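Local coordinates for protein beta-lactamase OXA-2 (PDB 1K38) that hydrolyses beta-lactam antibiotics, oxacillin among them, opening the lactam ring to a substituted beta-amino acid and so conferring antibiotic resistance, at residues 93-97 and 98-102; 202-206 and 207-211. One frame throughout, in Å; residues are numbered along the deposited sequence.

Contact 1: 93-97 and 98-102. With FMT (formic acid), chain C.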
loop_
_atom_site.group_PDB
_atom_site.type_symbol
_atom_site.label_atom_id
_atom_site.label_comp_id
_atom_site.label_asym_id
_atom_site.label_seq_id
_atom_site.Cartn_x
_atom_site.Cartn_y
_atom_site.Cartn_z
ATOM N N ARG A 93 -2.651 8.603 -8.292
ATOM C CA ARG A 93 -1.343 8.267 -7.743
ATOM C C ARG A 93 -0.236 9.171 -8.262
ATOM O O ARG A 93 0.632 9.586 -7.497
ATOM C CB ARG A 93 -0.996 6.800 -8.012
ATOM C CG ARG A 93 0.096 6.268 -7.079
ATOM C CD ARG A 93 0.323 4.772 -7.271
ATOM N NE ARG A 93 -0.857 3.973 -6.951
ATOM C CZ ARG A 93 -1.171 3.545 -5.732
ATOM N NH1 ARG A 93 -0.392 3.837 -4.697
ATOM N NH2 ARG A 93 -2.272 2.822 -5.545
ATOM N N SER A 94 -0.256 9.487 -9.553
ATOM C CA SER A 94 0.780 10.357 -10.091
ATOM C C SER A 94 0.595 11.766 -9.542
ATOM O O SER A 94 1.570 12.453 -9.253
ATOM C CB SER A 94 0.747 10.382 -11.625
ATOM O OG SER A 94 -0.456 10.937 -12.122
ATOM N N ALA A 95 -0.659 12.186 -9.379
ATOM C CA ALA A 95 -0.948 13.519 -8.867
ATOM C C ALA A 95 -0.450 13.676 -7.433
ATOM O O ALA A 95 0.070 14.727 -7.062
ATOM C CB ALA A 95 -2.451 13.802 -8.939
ATOM N N MET A 96 -0.614 12.614 -6.652
ATOM C CA MET A 96 -0.197 12.588 -5.257
ATOM C C MET A 96 1.324 12.564 -5.160
ATOM O O MET A 96 1.931 13.368 -4.451
ATOM C CB MET A 96 -0.766 11.338 -4.578
ATOM C CG MET A 96 -0.580 11.289 -3.074
ATOM S SD MET A 96 -1.773 12.332 -2.226
ATOM C CE MET A 96 -3.156 11.204 -2.063
ATOM N N ARG A 97 1.925 11.632 -5.890
ATOM C CA ARG A 97 3.373 11.435 -5.902
ATOM C C ARG A 97 4.131 12.664 -6.389
ATOM O O ARG A 97 5.220 12.970 -5.892
ATOM C CB ARG A 97 3.737 10.246 -6.794
ATOM C CG ARG A 97 3.454 8.878 -6.184
ATOM C CD ARG A 97 3.756 7.759 -7.173
ATOM N NE ARG A 97 3.730 6.437 -6.544
ATOM C CZ ARG A 97 3.771 5.290 -7.218
ATOM N NH1 ARG A 97 3.831 5.298 -8.545
ATOM N NH2 ARG A 97 3.769 4.131 -6.564
ATOM N N ASN A 98 3.554 13.367 -7.358
ATOM C CA ASN A 98 4.201 14.545 -7.934
ATOM C C ASN A 98 3.646 15.884 -7.469
ATOM O O ASN A 98 4.058 16.929 -7.977
ATOM C CB ASN A 98 4.116 14.482 -9.462
ATOM C CG ASN A 98 4.838 13.285 -10.035
ATOM O OD1 ASN A 98 6.063 13.196 -9.969
ATOM N ND2 ASN A 98 4.082 12.353 -10.604
ATOM N N SER A 99 2.722 15.864 -6.513
ATOM C CA SER A 99 2.107 17.093 -6.013
ATOM C C SER A 99 1.601 17.920 -7.192
ATOM O O SER A 99 1.848 19.126 -7.281
ATOM C CB SER A 99 3.116 17.910 -5.202
ATOM O OG SER A 99 3.461 17.236 -4.006
ATOM N N THR A 100 0.881 17.258 -8.092
ATOM C CA THR A 100 0.340 17.914 -9.276
ATOM C C THR A 100 -0.861 18.755 -8.882
ATOM O O THR A 100 -2.006 18.301 -8.902
ATOM C CB THR A 100 -0.057 16.877 -10.333
ATOM O OG1 THR A 100 1.046 15.990 -10.559
ATOM C CG2 THR A 100 -0.412 17.567 -11.641
ATOM N N VAL A 101 -0.579 20.002 -8.527
ATOM C CA VAL A 101 -1.603 20.928 -8.085
ATOM C C VAL A 101 -2.774 21.154 -9.040
ATOM O O VAL A 101 -3.921 21.225 -8.591
ATOM C CB VAL A 101 -0.979 22.299 -7.735
ATOM C CG1 VAL A 101 -2.044 23.232 -7.173
ATOM C CG2 VAL A 101 0.159 22.111 -6.732
ATOM N N TRP A 102 -2.515 21.255 -10.344
ATOM C CA TRP A 102 -3.621 21.514 -11.262
ATOM C C TRP A 102 -4.737 20.480 -11.215
ATOM O O TRP A 102 -5.892 20.808 -11.475
ATOM C CB TRP A 102 -3.137 21.715 -12.710
ATOM C CG TRP A 102 -2.502 20.541 -13.404
ATOM C CD1 TRP A 102 -1.166 20.309 -13.563
ATOM C CD2 TRP A 102 -3.176 19.494 -14.117
ATOM N NE1 TRP A 102 -0.965 19.191 -14.339
ATOM C CE2 TRP A 102 -2.182 18.672 -14.692
ATOM C CE3 TRP A 102 -4.525 19.174 -14.330
ATOM C CZ2 TRP A 102 -2.494 17.548 -15.470
ATOM C CZ3 TRP A 102 -4.834 18.054 -15.106
ATOM C CH2 TRP A 102 -3.820 17.258 -15.664
HETATM C C FMT C . 5.958 19.563 -2.523
HETATM O O1 FMT C . 7.458 19.514 -2.343
HETATM O O2 FMT C . 5.376 18.167 -2.826
#
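N98 folds back on the last turn of helix 92-97 and grips the carbonyl of S94 twice. Its backbone N lies 2.9 Å from S94 O, and its amide ND2 comes to the same S94 O at 2.9 Å from the opposite face of the carbonyl plane, in a more bent bond (135° at the hydrogen). With CG beside its own backbone N (chi1 -62°), the asparagine side chain is just long enough to add this second N-H. The tighter half of the contact lies at A95 and T100. T100 N meets A95 O at 2.9 Å, in the carbonyl plane and on a lone pair, and T100 CB approaches A95 CB to 4.1 Å. A small methyl suits this place, since V103 and Y104 of helix 101-111 also press on A95, while T100 OG1 is bonded to Q90. Together with a weak bond from S99 N to M96 O (3.3 Å), the T100-A95 bond makes a Schellman motif that ends the helix, S99 being its C-prime residue with positive phi (51°). S99-T100-V101 is also the Ser-x-Val motif of class D enzymes. The looser side is that of R97, partly exposed, whose extended chain leads from the turn to R182 of the second subunit, with R93 CD over one face of its guanidinium. S99 carries its hydroxyl to the active site: OG is hydrogen-bonded to K189 of the Lys-Thr-Gly motif, probably substrate-binding, and the S99 side chain packs on S51, the predicted acyl-ester serine. A formic acid molecule, probably from the crystallisation liquor, lies doubtfully close to S99 OG and is hydrogen-bonded to T190 and R228.

Contact 2: 202-206 and 207-211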
loop_
_atom_site.group_PDB
_atom_site.type_symbol
_atom_site.label_atom_id
_atom_site.label_comp_id
_atom_site.label_asym_id
_atom_site.label_seq_id
_atom_site.Cartn_x
_atom_site.Cartn_y
_atom_site.Cartn_z
ATOM N N TRP A 202 3.684 8.366 8.200
ATOM C CA TRP A 202 4.011 7.392 9.231
ATOM C C TRP A 202 4.641 6.155 8.625
ATOM O O TRP A 202 4.579 5.933 7.413
ATOM C CB TRP A 202 2.756 6.996 10.036
ATOM C CG TRP A 202 1.713 6.171 9.295
ATOM C CD1 TRP A 202 1.723 4.813 9.093
ATOM C CD2 TRP A 202 0.484 6.648 8.724
ATOM N NE1 TRP A 202 0.574 4.420 8.439
ATOM C CE2 TRP A 202 -0.202 5.524 8.202
ATOM C CE3 TRP A 202 -0.105 7.913 8.607
ATOM C CZ2 TRP A 202 -1.450 5.632 7.571
ATOM C CZ3 TRP A 202 -1.353 8.019 7.978
ATOM C CH2 TRP A 202 -2.004 6.883 7.471
ATOM N N VAL A 203 5.297 5.377 9.474
ATOM C CA VAL A 203 5.893 4.129 9.035
ATOM C C VAL A 203 5.249 3.051 9.902
ATOM O O VAL A 203 5.241 3.147 11.133
ATOM C CB VAL A 203 7.431 4.123 9.212
ATOM C CG1 VAL A 203 7.798 4.364 10.659
ATOM C CG2 VAL A 203 7.994 2.800 8.710
ATOM N N GLU A 204 4.682 2.039 9.254
ATOM C CA GLU A 204 4.019 0.957 9.974
ATOM C C GLU A 204 4.924 -0.238 10.150
ATOM O O GLU A 204 5.594 -0.668 9.209
ATOM C CB GLU A 204 2.777 0.471 9.222
ATOM C CG GLU A 204 1.956 1.542 8.586
ATOM C CD GLU A 204 0.735 0.993 7.877
ATOM O OE1 GLU A 204 0.718 -0.210 7.532
ATOM O OE2 GLU A 204 -0.205 1.771 7.648
ATOM N N TRP A 205 4.908 -0.783 11.361
ATOM C CA TRP A 205 5.682 -1.965 11.706
ATOM C C TRP A 205 4.712 -2.976 12.310
ATOM O O TRP A 205 3.578 -2.638 12.637
ATOM C CB TRP A 205 6.771 -1.620 12.724
ATOM C CG TRP A 205 7.861 -0.785 12.146
ATOM C CD1 TRP A 205 7.921 0.580 12.109
ATOM C CD2 TRP A 205 9.033 -1.257 11.476
ATOM N NE1 TRP A 205 9.059 0.986 11.455
ATOM C CE2 TRP A 205 9.759 -0.120 11.055
ATOM C CE3 TRP A 205 9.539 -2.531 11.185
ATOM C CZ2 TRP A 205 10.969 -0.219 10.358
ATOM C CZ3 TRP A 205 10.739 -2.630 10.493
ATOM C CH2 TRP A 205 11.441 -1.478 10.086
ATOM N N PRO A 206 5.144 -4.233 12.459
ATOM C CA PRO A 206 4.265 -5.255 13.031
ATOM C C PRO A 206 3.696 -4.912 14.412
ATOM O O PRO A 206 2.579 -5.302 14.735
ATOM C CB PRO A 206 5.162 -6.487 13.067
ATOM C CG PRO A 206 6.020 -6.302 11.857
ATOM C CD PRO A 206 6.392 -4.836 11.956
ATOM N N THR A 207 4.459 -4.175 15.216
ATOM C CA THR A 207 4.021 -3.821 16.566
ATOM C C THR A 207 3.304 -2.477 16.679
ATOM O O THR A 207 2.811 -2.123 17.750
ATOM C CB THR A 207 5.210 -3.817 17.553
ATOM O OG1 THR A 207 6.185 -2.856 17.133
ATOM C CG2 THR A 207 5.858 -5.192 17.610
ATOM N N GLY A 208 3.240 -1.734 15.582
ATOM C CA GLY A 208 2.580 -0.441 15.622
ATOM C C GLY A 208 3.156 0.539 14.620
ATOM O O GLY A 208 4.146 0.247 13.948
ATOM N N SER A 209 2.542 1.712 14.532
ATOM C CA SER A 209 2.991 2.731 13.597
ATOM C C SER A 209 3.662 3.914 14.271
ATOM O O SER A 209 3.344 4.274 15.409
ATOM C CB SER A 209 1.815 3.216 12.756
ATOM O OG SER A 209 1.328 2.154 11.954
ATOM N N VAL A 210 4.597 4.518 13.548
ATOM C CA VAL A 210 5.320 5.677 14.051
ATOM C C VAL A 210 4.957 6.863 13.162
ATOM O O VAL A 210 5.344 6.913 11.996
ATOM C CB VAL A 210 6.845 5.439 14.003
ATOM C CG1 VAL A 210 7.582 6.626 14.612
ATOM C CG2 VAL A 210 7.191 4.157 14.750
ATOM N N PHE A 211 4.204 7.808 13.716
ATOM C CA PHE A 211 3.779 8.982 12.955
ATOM C C PHE A 211 4.773 10.120 13.061
ATOM O O PHE A 211 5.442 10.273 14.079
ATOM C CB PHE A 211 2.424 9.479 13.459
ATOM C CG PHE A 211 1.337 8.462 13.356
ATOM C CD1 PHE A 211 1.193 7.473 14.326
ATOM C CD2 PHE A 211 0.476 8.464 12.266
ATOM C CE1 PHE A 211 0.206 6.497 14.208
ATOM C CE2 PHE A 211 -0.511 7.496 12.136
ATOM C CZ PHE A 211 -0.646 6.506 13.112
#
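W202 and F211 form a non-hydrogen-bonded pair of an antiparallel hairpin, their side chains side by side and pointing the same way. F211 CD2 is 3.5 Å from W202 CB, and F211 CE2 sits above the indole, 3.6 Å from W202 CE3. The planes meet obliquely at 49°. W202 holds CG between its backbone N and carbonyl carbon (chi1 69°), which sets the pyrrole edge of the indole forward to E204. There W202 NE1 reaches E204 OE2 at 2.9 Å in a nearly straight bond (176°), the carboxylate oxygen lying in the ring plane and using its anti lone pair. The extended glutamate also pairs with R187, and E204 CG packs against S209 OG at 3.5 Å; Y158 of helix 147-158 covers this face of the sheet, meeting both aromatic rings edge-to-face. On the other face V210 lies alongside V203, whose CG1 is 3.6 Å from V210 CB, and packs on V25 and D27 of strand 21-27. Beta-branched valines suit this hydrogen-bonded pair, where V203 N and V210 N each bond the partner's carbonyl. Beyond W205 the chain reverses through a type I turn, which G208 N closes on W205 O at 3.1 Å. P206, its phi fixed by the ring, leads the corner; T207, exposed, follows it, with CB 3.7 Å from P206 C and its side chain touching R29. At G208 any side chain would collide with the preceding carbonyl oxygen, so glycine suits the place. On the face carrying W202, a largely aromatic layer thus contains a buried carboxylate, whose negative charge is probably stabilised by the indole N-H and R187 together.

Along the chain, contact 1 comes first and is complete before contact 2 begins, so the two are in series and neither nests nor crosses. Contact 1 closes a short turn between helices, 93-102 joining helix 92-97 to helix 101-111 beside the active site, whereas contact 2 closes a tight hairpin, 202-211 linking strands 196-205 and 208-217 of the mixed sheet. Their centres are about 25 Å apart and their nearest atoms about 11 Å, without touching. Strand 184-192 is a common neighbour: K189 and T190 adjoin contact 1, I185 and R187 contact 2. Both also reach the second subunit, where P206 packs on R97 of the other chain.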